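Local coordinates for glutamate racemase (Francisella tularensis subsp. tularensis, PDB 3OUT), which belongs to the Asp/Glu/hydantoin racemase family and folds into two alpha/beta lobes, each a parallel sheet flanked by helices, at residues 140-145 against 177-182; 169-174 against 197-202; 64-69 against 89-94. All blocks are in the same frame, centred on the assembly; numbering follows the deposited sequence. Where two conformers were deposited one is given.

Contact 1: 140-145 against 177-182; sequences EVYSNP and KNIQAL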
ATOM      1  N   GLU B 140      11.554 -11.135 -36.808  1.00 12.55           N
ATOM      2  CA  GLU B 140      10.274 -11.763 -36.541  1.00 12.45           C
ATOM      3  C   GLU B 140      10.285 -12.122 -35.076  1.00 11.82           C
ATOM      4  O   GLU B 140      11.165 -12.865 -34.635  1.00 11.64           O
ATOM      5  CB  GLU B 140      10.114 -13.048 -37.378  1.00 12.74           C
ATOM      6  CG  GLU B 140      10.016 -12.779 -38.828  1.00 17.68           C
ATOM      7  CD  GLU B 140      10.028 -14.035 -39.666  1.00 23.35           C
ATOM      8  OE1 GLU B 140      10.558 -15.092 -39.237  1.00 27.53           O
ATOM      9  OE2 GLU B 140       9.515 -13.951 -40.785  1.00 25.11           O
ATOM     10  N   VAL B 141       9.327 -11.578 -34.328  1.00 10.92           N
ATOM     11  CA  VAL B 141       9.210 -11.838 -32.875  1.00 11.05           C
ATOM     12  C   VAL B 141       7.887 -12.529 -32.535  1.00 10.90           C
ATOM     13  O   VAL B 141       6.822 -12.020 -32.854  1.00 13.46           O
ATOM     14  CB  VAL B 141       9.346 -10.552 -32.056  1.00 10.92           C
ATOM     15  CG1 VAL B 141       9.286 -10.878 -30.527  1.00 10.00           C
ATOM     16  CG2 VAL B 141      10.637  -9.806 -32.390  1.00 10.31           C
ATOM     17  N   TYR B 142       7.993 -13.730 -31.968  1.00 11.19           N
ATOM     18  CA  TYR B 142       6.843 -14.510 -31.514  1.00 11.90           C
ATOM     19  C   TYR B 142       6.844 -14.539 -29.978  1.00 12.04           C
ATOM     20  O   TYR B 142       7.840 -14.900 -29.356  1.00 12.45           O
ATOM     21  CB  TYR B 142       6.953 -15.925 -32.037  1.00 12.85           C
ATOM     22  CG  TYR B 142       6.795 -16.013 -33.537  1.00 15.96           C
ATOM     23  CD1 TYR B 142       5.531 -15.967 -34.132  1.00 18.37           C
ATOM     24  CD2 TYR B 142       7.902 -16.147 -34.330  1.00 17.40           C
ATOM     25  CE1 TYR B 142       5.395 -16.074 -35.521  1.00 21.15           C
ATOM     26  CE2 TYR B 142       7.792 -16.245 -35.711  1.00 20.70           C
ATOM     27  CZ  TYR B 142       6.546 -16.211 -36.294  1.00 21.98           C
ATOM     28  OH  TYR B 142       6.488 -16.338 -37.669  1.00 27.18           O
ATOM     29  N   SER B 143       5.735 -14.123 -29.394  1.00 12.28           N
ATOM     30  CA  SER B 143       5.650 -13.976 -27.952  1.00 12.51           C
ATOM     31  C   SER B 143       4.496 -14.785 -27.396  1.00 13.43           C
ATOM     32  O   SER B 143       3.405 -14.825 -28.000  1.00 13.83           O
ATOM     33  CB  SER B 143       5.427 -12.510 -27.616  1.00 12.71           C
ATOM     34  OG  SER B 143       6.492 -11.676 -28.057  1.00 13.30           O
ATOM     35  N   ASN B 144       4.714 -15.409 -26.239  1.00 11.97           N
ATOM     36  CA  ASN B 144       3.646 -16.156 -25.567  1.00 12.03           C
ATOM     37  C   ASN B 144       3.776 -16.036 -24.046  1.00 10.88           C
ATOM     38  O   ASN B 144       4.817 -16.334 -23.518  1.00 10.96           O
ATOM     39  CB  ASN B 144       3.659 -17.631 -25.976  1.00 12.53           C
ATOM     40  CG  ASN B 144       2.299 -18.313 -25.806  1.00 13.56           C
ATOM     41  OD1 ASN B 144       1.256 -17.699 -26.045  1.00 16.92           O
ATOM     42  ND2 ASN B 144       2.315 -19.601 -25.423  1.00 14.04           N
ATOM     43  N   PRO B 145       2.679 -15.639 -23.348  1.00  9.99           N
ATOM     44  CA  PRO B 145       2.744 -15.614 -21.882  1.00 10.16           C
ATOM     45  C   PRO B 145       2.764 -17.031 -21.271  1.00 10.41           C
ATOM     46  O   PRO B 145       2.224 -17.969 -21.857  1.00 11.49           O
ATOM     47  CB  PRO B 145       1.481 -14.846 -21.493  1.00 10.70           C
ATOM     48  CG  PRO B 145       0.570 -15.025 -22.557  1.00 12.86           C
ATOM     49  CD  PRO B 145       1.357 -15.233 -23.830  1.00 10.44           C
ATOM     50  N   LYS B 177       7.194 -22.263 -35.628  1.00 24.48           N
ATOM     51  CA  LYS B 177       7.618 -20.871 -35.878  1.00 24.07           C
ATOM     52  C   LYS B 177       9.070 -20.734 -36.319  1.00 22.78           C
ATOM     53  O   LYS B 177       9.491 -19.631 -36.676  1.00 23.22           O
ATOM     54  CB  LYS B 177       7.420 -19.985 -34.621  1.00 23.90           C
ATOM     55  CG  LYS B 177       5.999 -19.936 -34.030  1.00 25.53           C
ATOM     56  CD  LYS B 177       4.954 -19.521 -35.064  1.00 28.15           C
ATOM     57  CE  LYS B 177       3.631 -19.094 -34.432  1.00 29.84           C
ATOM     58  NZ  LYS B 177       2.764 -20.241 -34.046  1.00 29.28           N
ATOM     59  N   ASN B 178       9.841 -21.819 -36.268  1.00 22.07           N
ATOM     60  CA  ASN B 178      11.235 -21.807 -36.669  1.00 22.04           C
ATOM     61  C   ASN B 178      12.042 -20.701 -35.960  1.00 19.96           C
ATOM     62  O   ASN B 178      12.844 -19.976 -36.575  1.00 18.77           O
ATOM     63  CB  ASN B 178      11.349 -21.664 -38.201  1.00 22.88           C
ATOM     64  CG  ASN B 178      10.568 -22.724 -38.950  1.00 27.69           C
ATOM     65  OD1 ASN B 178      10.766 -23.924 -38.731  1.00 34.85           O
ATOM     66  ND2 ASN B 178       9.664 -22.288 -39.843  1.00 32.28           N
ATOM     67  N   ILE B 179      11.849 -20.570 -34.649  1.00 17.40           N
ATOM     68  CA  ILE B 179      12.653 -19.596 -33.898  1.00 15.67           C
ATOM     69  C   ILE B 179      14.125 -20.031 -33.780  1.00 14.72           C
ATOM     70  O   ILE B 179      14.449 -21.233 -33.660  1.00 15.20           O
ATOM     71  CB  ILE B 179      12.022 -19.247 -32.492  1.00 14.72           C
ATOM     72  CG1 ILE B 179      12.275 -20.338 -31.460  1.00 15.39           C
ATOM     73  CG2 ILE B 179      10.532 -18.930 -32.633  1.00 15.37           C
ATOM     74  CD1 ILE B 179      11.630 -20.002 -30.022  1.00 13.96           C
ATOM     75  N   GLN B 180      15.027 -19.049 -33.781  1.00 14.55           N
ATOM     76  CA  GLN B 180      16.461 -19.275 -33.603  1.00 14.37           C
ATOM     77  C   GLN B 180      16.929 -19.246 -32.158  1.00 13.20           C
ATOM     78  O   GLN B 180      18.002 -19.755 -31.824  1.00 13.28           O
ATOM     79  CB  GLN B 180      17.232 -18.268 -34.430  1.00 14.31           C
ATOM     80  CG  GLN B 180      17.039 -18.465 -35.939  1.00 16.18           C
ATOM     81  CD  GLN B 180      17.600 -17.328 -36.746  1.00 21.38           C
ATOM     82  OE1 GLN B 180      17.182 -16.175 -36.602  1.00 17.39           O
ATOM     83  NE2 GLN B 180      18.568 -17.643 -37.613  1.00 22.70           N
ATOM     84  N   ALA B 181      16.134 -18.601 -31.301  1.00 12.37           N
ATOM     85  CA  ALA B 181      16.438 -18.532 -29.875  1.00 11.16           C
ATOM     86  C   ALA B 181      15.140 -18.186 -29.155  1.00 10.27           C
ATOM     87  O   ALA B 181      14.190 -17.631 -29.751  1.00 11.70           O
ATOM     88  CB  ALA B 181      17.474 -17.448 -29.567  1.00 11.42           C
ATOM     89  N   LEU B 182      15.096 -18.553 -27.895  1.00 11.25           N
ATOM     90  CA  LEU B 182      13.951 -18.282 -27.025  1.00 10.18           C
ATOM     91  C   LEU B 182      14.463 -17.451 -25.847  1.00  9.43           C
ATOM     92  O   LEU B 182      15.304 -17.922 -25.056  1.00 10.64           O
ATOM     93  CB  LEU B 182      13.342 -19.584 -26.492  1.00 10.73           C
ATOM     94  CG  LEU B 182      12.097 -19.371 -25.607  1.00 12.23           C
ATOM     95  CD1 LEU B 182      10.857 -18.811 -26.344  1.00 12.43           C
ATOM     96  CD2 LEU B 182      11.692 -20.654 -24.880  1.00 12.91           C
TER
HETATM   97  O   HOH W   1       8.766 -17.802 -38.677  1.00 32.30           O
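Lys177 lies across one face of the Tyr142 ring, a worked example of how a lysine can serve as an apolar residue for most of its length and as a charged one at its end. Its CB begins over the CD2-CE2 side of the ring, 3.9 Å from Tyr142 CD2. A bend at chi2 (-55°) turns the chain over the ring instead of letting it run straight out from the backbone, and CG passes 4.0 Å from Tyr142 CD1. CD comes nearest, 3.5 Å from Tyr142 CE1. It forms a CH-pi contact, 3.8 Å from the ring centroid and 24° off the normal, and so stands over the face but toward its rim. CE continues past the CD1-CE1 side, and NZ leaves the ring to donate a hydrogen bond to the carbonyl of Tyr173, whose own ring also receives the ammonium group as a cation-pi partner. Ile179 adds a smaller apolar touch: its CG2 meets Tyr142 CD2 at 4.2 Å, obliquely to the ring.

No direct hydrogen bond joins the segments, but one water does. It accepts from Tyr142 OH at 2.9 Å and donates to Lys177 O at 2.8 Å and, over a longer 3.3 Å, to Glu140 OE1. The phenol is thereby tied at its tip while the lysine methylenes cover its face. Glu140 OE1 is bonded to Thr113 OG1 as well.

Strand 140-145 is an outermost strand of the four-stranded parallel sheet, with strand 113-118 beside it and helix 127-135 packed against Val141. The loop 177-180 passes over the Tyr142 side of this strand before entering strand 181-184, which lies beyond 113-118 in the sheet.

Contact 2: 169-174 against 197-202; sequences EYLSYF and AKILDV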
ATOM      1  N   GLU B 169       2.231 -27.049 -22.673  1.00 15.84           N
ATOM      2  CA  GLU B 169       1.059 -26.225 -22.921  1.00 17.18           C
ATOM      3  C   GLU B 169       1.431 -24.844 -23.478  1.00 16.22           C
ATOM      4  O   GLU B 169       0.796 -24.363 -24.415  1.00 17.79           O
ATOM      5  CB  GLU B 169       0.240 -26.088 -21.623  1.00 18.98           C
ATOM      6  CG  GLU B 169      -0.952 -25.186 -21.706  1.00 22.61           C
ATOM      7  CD  GLU B 169      -2.137 -25.778 -22.442  1.00 29.72           C
ATOM      8  OE1 GLU B 169      -2.163 -27.007 -22.711  1.00 32.53           O
ATOM      9  OE2 GLU B 169      -3.055 -24.974 -22.737  1.00 36.33           O
ATOM     10  N   TYR B 170       2.467 -24.220 -22.909  1.00 15.00           N
ATOM     11  CA  TYR B 170       2.859 -22.881 -23.277  1.00 14.11           C
ATOM     12  C   TYR B 170       3.816 -22.835 -24.476  1.00 15.06           C
ATOM     13  O   TYR B 170       3.842 -21.842 -25.204  1.00 16.32           O
ATOM     14  CB  TYR B 170       3.551 -22.186 -22.097  1.00 13.67           C
ATOM     15  CG  TYR B 170       2.632 -21.849 -20.936  1.00 10.65           C
ATOM     16  CD1 TYR B 170       1.379 -21.298 -21.159  1.00 11.56           C
ATOM     17  CD2 TYR B 170       3.026 -22.075 -19.608  1.00  9.29           C
ATOM     18  CE1 TYR B 170       0.522 -20.976 -20.095  1.00 11.10           C
ATOM     19  CE2 TYR B 170       2.168 -21.737 -18.548  1.00 10.74           C
ATOM     20  CZ  TYR B 170       0.940 -21.197 -18.792  1.00 10.32           C
ATOM     21  OH  TYR B 170       0.112 -20.848 -17.758  1.00 11.20           O
ATOM     22  N   LEU B 171       4.626 -23.855 -24.644  1.00 15.45           N
ATOM     23  CA  LEU B 171       5.707 -23.812 -25.658  1.00 16.41           C
ATOM     24  C   LEU B 171       5.326 -24.428 -26.991  1.00 17.67           C
ATOM     25  O   LEU B 171       6.044 -24.237 -27.984  1.00 16.45           O
ATOM     26  CB  LEU B 171       6.964 -24.493 -25.121  1.00 15.80           C
ATOM     27  CG  LEU B 171       7.614 -23.874 -23.898  1.00 17.89           C
ATOM     28  CD1 LEU B 171       8.680 -24.755 -23.370  1.00 16.16           C
ATOM     29  CD2 LEU B 171       8.160 -22.464 -24.207  1.00 17.73           C
ATOM     30  N   SER B 172       4.206 -25.148 -27.030  0.50 18.35           N
ATOM     31  CA  SER B 172       3.733 -25.749 -28.281  0.50 19.33           C
ATOM     32  C   SER B 172       3.463 -24.675 -29.346  0.50 19.66           C
ATOM     33  O   SER B 172       3.638 -24.938 -30.544  0.50 20.37           O
ATOM     34  CB  SER B 172       2.489 -26.608 -28.022  0.50 19.58           C
ATOM     35  OG  SER B 172       1.444 -25.829 -27.481  0.50 20.35           O
ATOM     36  N   TYR B 173       3.064 -23.475 -28.912  1.00 19.34           N
ATOM     37  CA  TYR B 173       2.900 -22.325 -29.802  1.00 19.49           C
ATOM     38  C   TYR B 173       4.113 -22.116 -30.727  1.00 18.60           C
ATOM     39  O   TYR B 173       3.924 -21.627 -31.825  1.00 19.50           O
ATOM     40  CB  TYR B 173       2.641 -21.054 -28.984  1.00 19.73           C
ATOM     41  CG  TYR B 173       2.694 -19.748 -29.742  1.00 19.84           C
ATOM     42  CD1 TYR B 173       1.675 -19.377 -30.590  1.00 23.70           C
ATOM     43  CD2 TYR B 173       3.761 -18.865 -29.584  1.00 17.65           C
ATOM     44  CE1 TYR B 173       1.718 -18.157 -31.270  1.00 25.25           C
ATOM     45  CE2 TYR B 173       3.806 -17.663 -30.257  1.00 20.56           C
ATOM     46  CZ  TYR B 173       2.791 -17.313 -31.090  1.00 22.62           C
ATOM     47  OH  TYR B 173       2.817 -16.119 -31.747  1.00 26.61           O
ATOM     48  N   PHE B 174       5.323 -22.468 -30.273  1.00 19.04           N
ATOM     49  CA  PHE B 174       6.553 -22.169 -31.021  1.00 19.24           C
ATOM     50  C   PHE B 174       6.954 -23.259 -32.000  1.00 20.79           C
ATOM     51  O   PHE B 174       7.866 -23.064 -32.782  1.00 20.17           O
ATOM     52  CB  PHE B 174       7.729 -21.910 -30.076  1.00 18.28           C
ATOM     53  CG  PHE B 174       7.531 -20.709 -29.203  1.00 16.06           C
ATOM     54  CD1 PHE B 174       7.713 -19.452 -29.705  1.00 14.10           C
ATOM     55  CD2 PHE B 174       7.174 -20.853 -27.878  1.00 14.71           C
ATOM     56  CE1 PHE B 174       7.537 -18.328 -28.907  1.00 15.56           C
ATOM     57  CE2 PHE B 174       6.980 -19.758 -27.071  1.00 13.83           C
ATOM     58  CZ  PHE B 174       7.161 -18.489 -27.587  1.00 14.07           C
ATOM     59  N   ALA B 197      14.283 -26.973 -22.405  1.00 18.17           N
ATOM     60  CA  ALA B 197      15.173 -27.506 -23.450  1.00 20.12           C
ATOM     61  C   ALA B 197      14.695 -28.858 -23.987  1.00 22.21           C
ATOM     62  O   ALA B 197      14.932 -29.175 -25.162  1.00 23.36           O
ATOM     63  CB  ALA B 197      16.546 -27.642 -22.917  1.00 20.51           C
ATOM     64  N   LYS B 198      14.033 -29.652 -23.141  1.00 23.05           N
ATOM     65  CA  LYS B 198      13.438 -30.959 -23.589  1.00 24.95           C
ATOM     66  C   LYS B 198      12.287 -30.795 -24.589  1.00 25.10           C
ATOM     67  O   LYS B 198      12.094 -31.645 -25.476  1.00 25.19           O
ATOM     68  CB  LYS B 198      12.874 -31.772 -22.413  1.00 25.31           C
ATOM     69  CG  LYS B 198      13.812 -32.599 -21.559  1.00 29.46           C
ATOM     70  CD  LYS B 198      12.983 -33.261 -20.444  1.00 33.27           C
ATOM     71  CE  LYS B 198      13.699 -34.390 -19.715  1.00 36.54           C
ATOM     72  NZ  LYS B 198      14.896 -33.905 -18.955  1.00 38.79           N
ATOM     73  N   ILE B 199      11.502 -29.731 -24.426  1.00 24.18           N
ATOM     74  CA  ILE B 199      10.324 -29.472 -25.251  1.00 24.62           C
ATOM     75  C   ILE B 199      10.657 -28.685 -26.529  1.00 24.50           C
ATOM     76  O   ILE B 199      10.100 -28.937 -27.606  1.00 25.28           O
ATOM     77  CB  ILE B 199       9.278 -28.651 -24.451  1.00 24.22           C
ATOM     78  CG1 ILE B 199       8.972 -29.285 -23.077  1.00 26.34           C
ATOM     79  CG2 ILE B 199       8.033 -28.422 -25.272  1.00 23.75           C
ATOM     80  CD1 ILE B 199       8.722 -30.800 -23.072  1.00 27.63           C
ATOM     81  N   LEU B 200      11.547 -27.709 -26.399  1.00 24.48           N
ATOM     82  CA  LEU B 200      11.842 -26.798 -27.472  1.00 24.84           C
ATOM     83  C   LEU B 200      13.341 -26.680 -27.576  1.00 25.37           C
ATOM     84  O   LEU B 200      13.985 -25.957 -26.821  1.00 25.19           O
ATOM     85  CB  LEU B 200      11.171 -25.447 -27.186  1.00 24.74           C
ATOM     86  CG  LEU B 200      11.122 -24.451 -28.323  1.00 26.61           C
ATOM     87  CD1 LEU B 200      10.226 -25.012 -29.437  1.00 26.72           C
ATOM     88  CD2 LEU B 200      10.615 -23.097 -27.824  1.00 24.98           C
ATOM     89  N   ASP B 201      13.891 -27.418 -28.525  1.00 25.44           N
ATOM     90  CA  ASP B 201      15.324 -27.562 -28.699  1.00 26.20           C
ATOM     91  C   ASP B 201      15.925 -26.377 -29.459  1.00 25.09           C
ATOM     92  O   ASP B 201      16.279 -26.471 -30.642  1.00 26.00           O
ATOM     93  CB  ASP B 201      15.589 -28.875 -29.446  1.00 27.07           C
ATOM     94  CG  ASP B 201      17.051 -29.230 -29.490  1.00 31.04           C
ATOM     95  OD1 ASP B 201      17.784 -28.922 -28.510  1.00 35.54           O
ATOM     96  OD2 ASP B 201      17.471 -29.828 -30.518  1.00 38.64           O
ATOM     97  N   VAL B 202      15.994 -25.228 -28.787  1.00 23.04           N
ATOM     98  CA  VAL B 202      16.605 -24.028 -29.359  1.00 20.48           C
ATOM     99  C   VAL B 202      17.454 -23.325 -28.319  1.00 19.25           C
ATOM    100  O   VAL B 202      17.342 -23.631 -27.132  1.00 18.96           O
ATOM    101  CB  VAL B 202      15.530 -23.067 -29.905  1.00 20.68           C
ATOM    102  CG1 VAL B 202      14.705 -23.742 -30.964  1.00 21.55           C
ATOM    103  CG2 VAL B 202      14.645 -22.570 -28.794  1.00 20.96           C
TER
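In the lobe of the four-stranded parallel sheet, strand 181-184, helix 193-199 and strand 203-205 make a beta-alpha-beta crossover, and Ile199 and Leu200, where its helix gives out, meet Leu171 and Phe174, in the last part of helix 161-171 and the chain just after it. The backbones are nearest at Leu171 and Leu200, whose CA atoms are 7.1 Å apart. Leu171 and Ile199 cross at about a right angle. The Ile199 branch CG2 reaches Leu171 CB at 4.1 Å, and Leu171 CD1 lies an equal 4.1 Å from Ile199 CB, so each side chain presses a methyl toward the root of the other.

Leu200, the next residue, also touches Leu171, methyl to methyl, with Leu200 CD2 4.4 Å from Leu171 CD2. With CG anti to the backbone N (chi1 -168°), it directs both methyls at Phe174: Leu200 CD2 stands 3.8 Å from Phe174 CB, and Leu200 CD1 4.0 Å from Phe174 CB. The touch is centred on Phe174 CB and reaches only the near ring atoms, CG and CD2, obliquely; the end of the ring leads away, with Tyr173 CD2 over the centre of one of its faces. Leu182 touches Leu171, Phe174 and Leu200 alike.

Nearby, the Ile199 carbonyl takes a hydrogen bond from His175 NE2. Every contact between the segments joins carbon atoms, which suggests that the fit rests mainly on shape and the exclusion of water.

Contact 3: 64-69 against 89-94; sequences FLIDQE and QEIAKA
Ile66 and Ala92 mark the closest approach of two backbones that both come to the end of a helix, their CA atoms 6.4 Å apart. Each chain then leaves helical geometry at a residue of positive phi, Glu69 in one and Lys93 in the other. The last turns are still bonded: Glu69 N donates to Ile66 O at 3.0 Å, and Lys93 N to Gln89 O at 3.1 Å.

One side chain carries most of the contact. Ile66 keeps CG1 anti to its carbonyl carbon and bends again at chi2 (-62°), which brings CD1 down on the helix opposite, 3.6 Å from Ala92 CA and 3.9 Å from Ala92 CB. The small alanine lets the isoleucine methyl settle almost on the backbone. Nearer its root, Ile66 CG1 lies 4.2 Å from Ile91 CG2, while the rest of Ile91 runs back along helix 51-67 to Ala59, Ala62 and Lys63.

These helices belong to the lobe with the six-stranded parallel sheet: helix 51-67 connects strand 35-39 to strand 72-75, and helix 78-92 connects strand 72-75 to its neighbour 97-99, in the usual alternation of an alpha/beta fold. Ala92 also touches Val97 of strand 97-99.

Away from Ile66, Gln68 folds back on its own helix. Its NE2 donates to Phe64 O at 3.0 Å with an N-H...O angle of 160°, approaching 25° out of the carbonyl plane, and also sits above the centre of the Phe64 ring. The other amide atom, OE1, accepts from Arg51 of the third subunit, and the carboxylate of Glu69 is bonded by His133 and Asn126 of that same neighbouring chain.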
ATOM      1  N   PHE B  64      12.255   4.808  -2.667  1.00  7.90           N
ATOM      2  CA  PHE B  64      12.952   4.212  -1.549  1.00  8.46           C
ATOM      3  C   PHE B  64      14.429   4.052  -1.880  1.00  8.99           C
ATOM      4  O   PHE B  64      15.291   4.380  -1.069  1.00  8.33           O
ATOM      5  CB  PHE B  64      12.326   2.843  -1.190  1.00  9.20           C
ATOM      6  CG  PHE B  64      12.995   2.159  -0.043  1.00  9.05           C
ATOM      7  CD1 PHE B  64      14.164   1.456  -0.218  1.00  8.63           C
ATOM      8  CD2 PHE B  64      12.462   2.253   1.232  1.00 10.49           C
ATOM      9  CE1 PHE B  64      14.777   0.839   0.838  1.00 11.14           C
ATOM     10  CE2 PHE B  64      13.087   1.637   2.305  1.00 11.67           C
ATOM     11  CZ  PHE B  64      14.244   0.914   2.093  1.00 10.00           C
ATOM     12  N   LEU B  65      14.753   3.551  -3.064  1.00  7.88           N
ATOM     13  CA  LEU B  65      16.168   3.306  -3.375  1.00  7.86           C
ATOM     14  C   LEU B  65      16.960   4.595  -3.508  1.00  7.76           C
ATOM     15  O   LEU B  65      18.114   4.655  -3.085  1.00  7.85           O
ATOM     16  CB  LEU B  65      16.291   2.476  -4.655  1.00  8.23           C
ATOM     17  CG  LEU B  65      15.943   1.002  -4.508  1.00  7.35           C
ATOM     18  CD1 LEU B  65      15.884   0.288  -5.845  1.00 11.25           C
ATOM     19  CD2 LEU B  65      16.896   0.256  -3.528  1.00 10.50           C
ATOM     20  N   ILE B  66      16.346   5.611  -4.114  1.00  8.31           N
ATOM     21  CA  ILE B  66      17.005   6.912  -4.301  1.00 10.10           C
ATOM     22  C   ILE B  66      17.276   7.577  -2.950  1.00 10.50           C
ATOM     23  O   ILE B  66      18.327   8.184  -2.756  1.00 10.23           O
ATOM     24  CB  ILE B  66      16.242   7.807  -5.286  1.00 11.69           C
ATOM     25  CG1 ILE B  66      16.295   7.202  -6.695  1.00 12.21           C
ATOM     26  CG2 ILE B  66      16.770   9.278  -5.238  1.00 12.69           C
ATOM     27  CD1 ILE B  66      17.689   7.022  -7.400  1.00 14.25           C
ATOM     28  N   ASP B  67      16.398   7.382  -1.977  1.00 10.45           N
ATOM     29  CA  ASP B  67      16.622   7.858  -0.611  1.00 10.13           C
ATOM     30  C   ASP B  67      17.786   7.173   0.081  1.00  9.92           C
ATOM     31  O   ASP B  67      18.360   7.736   1.045  1.00 11.24           O
ATOM     32  CB  ASP B  67      15.373   7.643   0.255  1.00 12.11           C
ATOM     33  CG  ASP B  67      14.420   8.794   0.223  1.00 15.07           C
ATOM     34  OD1 ASP B  67      14.574   9.703  -0.605  1.00 18.98           O
ATOM     35  OD2 ASP B  67      13.479   8.714   1.057  1.00 21.28           O
ATOM     36  N   GLN B  68      18.170   5.983  -0.393  1.00  9.12           N
ATOM     37  CA  GLN B  68      19.368   5.287   0.137  1.00  9.40           C
ATOM     38  C   GLN B  68      20.652   5.699  -0.566  1.00  9.64           C
ATOM     39  O   GLN B  68      21.758   5.196  -0.227  1.00 11.56           O
ATOM     40  CB  GLN B  68      19.254   3.763   0.016  1.00  9.80           C
ATOM     41  CG  GLN B  68      17.961   3.143   0.439  1.00 11.64           C
ATOM     42  CD  GLN B  68      17.467   3.554   1.780  1.00 18.87           C
ATOM     43  OE1 GLN B  68      18.133   3.281   2.793  1.00 17.21           O
ATOM     44  NE2 GLN B  68      16.248   4.183   1.820  1.00 19.78           N
ATOM     45  N   GLU B  69      20.532   6.596  -1.534  1.00  8.79           N
ATOM     46  CA  GLU B  69      21.674   7.163  -2.270  1.00  8.80           C
ATOM     47  C   GLU B  69      22.495   6.059  -2.941  1.00  9.25           C
ATOM     48  O   GLU B  69      23.734   5.985  -2.782  1.00 12.73           O
ATOM     49  CB  GLU B  69      22.524   8.089  -1.404  1.00  9.06           C
ATOM     50  CG  GLU B  69      21.776   9.335  -0.983  1.00  9.75           C
ATOM     51  CD  GLU B  69      22.594  10.287  -0.124  1.00 12.51           C
ATOM     52  OE1 GLU B  69      23.343   9.860   0.779  1.00 15.29           O
ATOM     53  OE2 GLU B  69      22.505  11.478  -0.411  1.00 15.57           O
ATOM     54  N   GLN B  89      13.418   5.622 -14.288  0.50 10.86           N
ATOM     55  CA  GLN B  89      14.421   6.544 -14.824  0.50 12.20           C
ATOM     56  C   GLN B  89      14.145   8.009 -14.441  0.50 12.47           C
ATOM     57  O   GLN B  89      15.076   8.754 -14.087  0.50 13.27           O
ATOM     58  CB  GLN B  89      14.536   6.343 -16.351  0.50 12.17           C
ATOM     59  CG  GLN B  89      15.361   5.094 -16.719  0.50 14.21           C
ATOM     60  CD  GLN B  89      15.385   4.729 -18.208  0.50 15.87           C
ATOM     61  OE1 GLN B  89      14.695   5.329 -19.041  0.50 18.19           O
ATOM     62  NE2 GLN B  89      16.140   3.687 -18.529  0.50 18.46           N
ATOM     63  N   GLU B  90      12.877   8.414 -14.478  1.00 12.25           N
ATOM     64  CA  GLU B  90      12.480   9.790 -14.190  1.00 13.82           C
ATOM     65  C   GLU B  90      12.745  10.139 -12.731  1.00 12.77           C
ATOM     66  O   GLU B  90      13.189  11.239 -12.403  1.00 13.70           O
ATOM     67  CB  GLU B  90      11.003  10.007 -14.510  1.00 15.64           C
ATOM     68  CG  GLU B  90      10.618  11.460 -14.514  1.00 22.49           C
ATOM     69  CD  GLU B  90      11.221  12.210 -15.710  1.00 29.75           C
ATOM     70  OE1 GLU B  90      11.611  13.381 -15.524  1.00 38.96           O
ATOM     71  OE2 GLU B  90      11.314  11.630 -16.826  1.00 37.23           O
ATOM     72  N   ILE B  91      12.442   9.197 -11.852  1.00 10.42           N
ATOM     73  CA  ILE B  91      12.756   9.346 -10.429  1.00 10.45           C
ATOM     74  C   ILE B  91      14.260   9.299 -10.140  1.00 10.22           C
ATOM     75  O   ILE B  91      14.735  10.062  -9.295  1.00 11.39           O
ATOM     76  CB  ILE B  91      11.982   8.269  -9.595  1.00 10.60           C
ATOM     77  CG1 ILE B  91      10.494   8.573  -9.689  1.00 12.82           C
ATOM     78  CG2 ILE B  91      12.428   8.227  -8.108  1.00  9.68           C
ATOM     79  CD1 ILE B  91       9.577   7.394  -9.352  1.00  9.71           C
ATOM     80  N   ALA B  92      14.988   8.428 -10.826  1.00 11.51           N
ATOM     81  CA  ALA B  92      16.406   8.270 -10.566  1.00 11.32           C
ATOM     82  C   ALA B  92      17.209   9.511 -11.009  1.00 13.13           C
ATOM     83  O   ALA B  92      18.275   9.756 -10.476  1.00 13.88           O
ATOM     84  CB  ALA B  92      16.950   6.978 -11.235  1.00 12.41           C
ATOM     85  N   LYS B  93      16.675  10.271 -11.964  1.00 14.23           N
ATOM     86  CA  LYS B  93      17.309  11.489 -12.500  1.00 15.39           C
ATOM     87  C   LYS B  93      18.696  11.124 -12.987  1.00 14.59           C
ATOM     88  O   LYS B  93      18.800  10.337 -13.908  1.00 15.85           O
ATOM     89  CB  LYS B  93      17.289  12.628 -11.478  1.00 15.77           C
ATOM     90  CG  LYS B  93      15.881  13.205 -11.257  1.00 19.54           C
ATOM     91  CD  LYS B  93      15.829  14.098 -10.042  1.00 24.11           C
ATOM     92  CE  LYS B  93      14.465  14.767  -9.911  1.00 27.91           C
ATOM     93  NZ  LYS B  93      13.361  13.755 -10.002  1.00 31.70           N
ATOM     94  N   ALA B  94      19.752  11.644 -12.359  1.00 15.15           N
ATOM     95  CA  ALA B  94      21.127  11.434 -12.865  1.00 15.49           C
ATOM     96  C   ALA B  94      21.726  10.072 -12.507  1.00 14.99           C
ATOM     97  O   ALA B  94      22.823   9.711 -12.962  1.00 16.19           O
ATOM     98  CB  ALA B  94      22.073  12.568 -12.391  1.00 16.25           C
TER

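Contacts 1 and 2 share one lobe, their centres about 10 Å apart, and touch directly: Asn144 ND2 bonds to Tyr170 O, and Phe174 packs on Tyr142. Strand 181-184 follows the loop of contact 1, and its Leu182 packs against contact 2. Contact 3 lies in the other lobe, its centre about 35 Å and 39 Å from those of contacts 1 and 2. Contact 2 is the buried one, wholly apolar between helix ends. Contact 1, partly buried at the sheet's margin, mixes ring, lysine and water; contact 3 is also partly buried, an apolar touch whose first segment sends polar groups to another subunit.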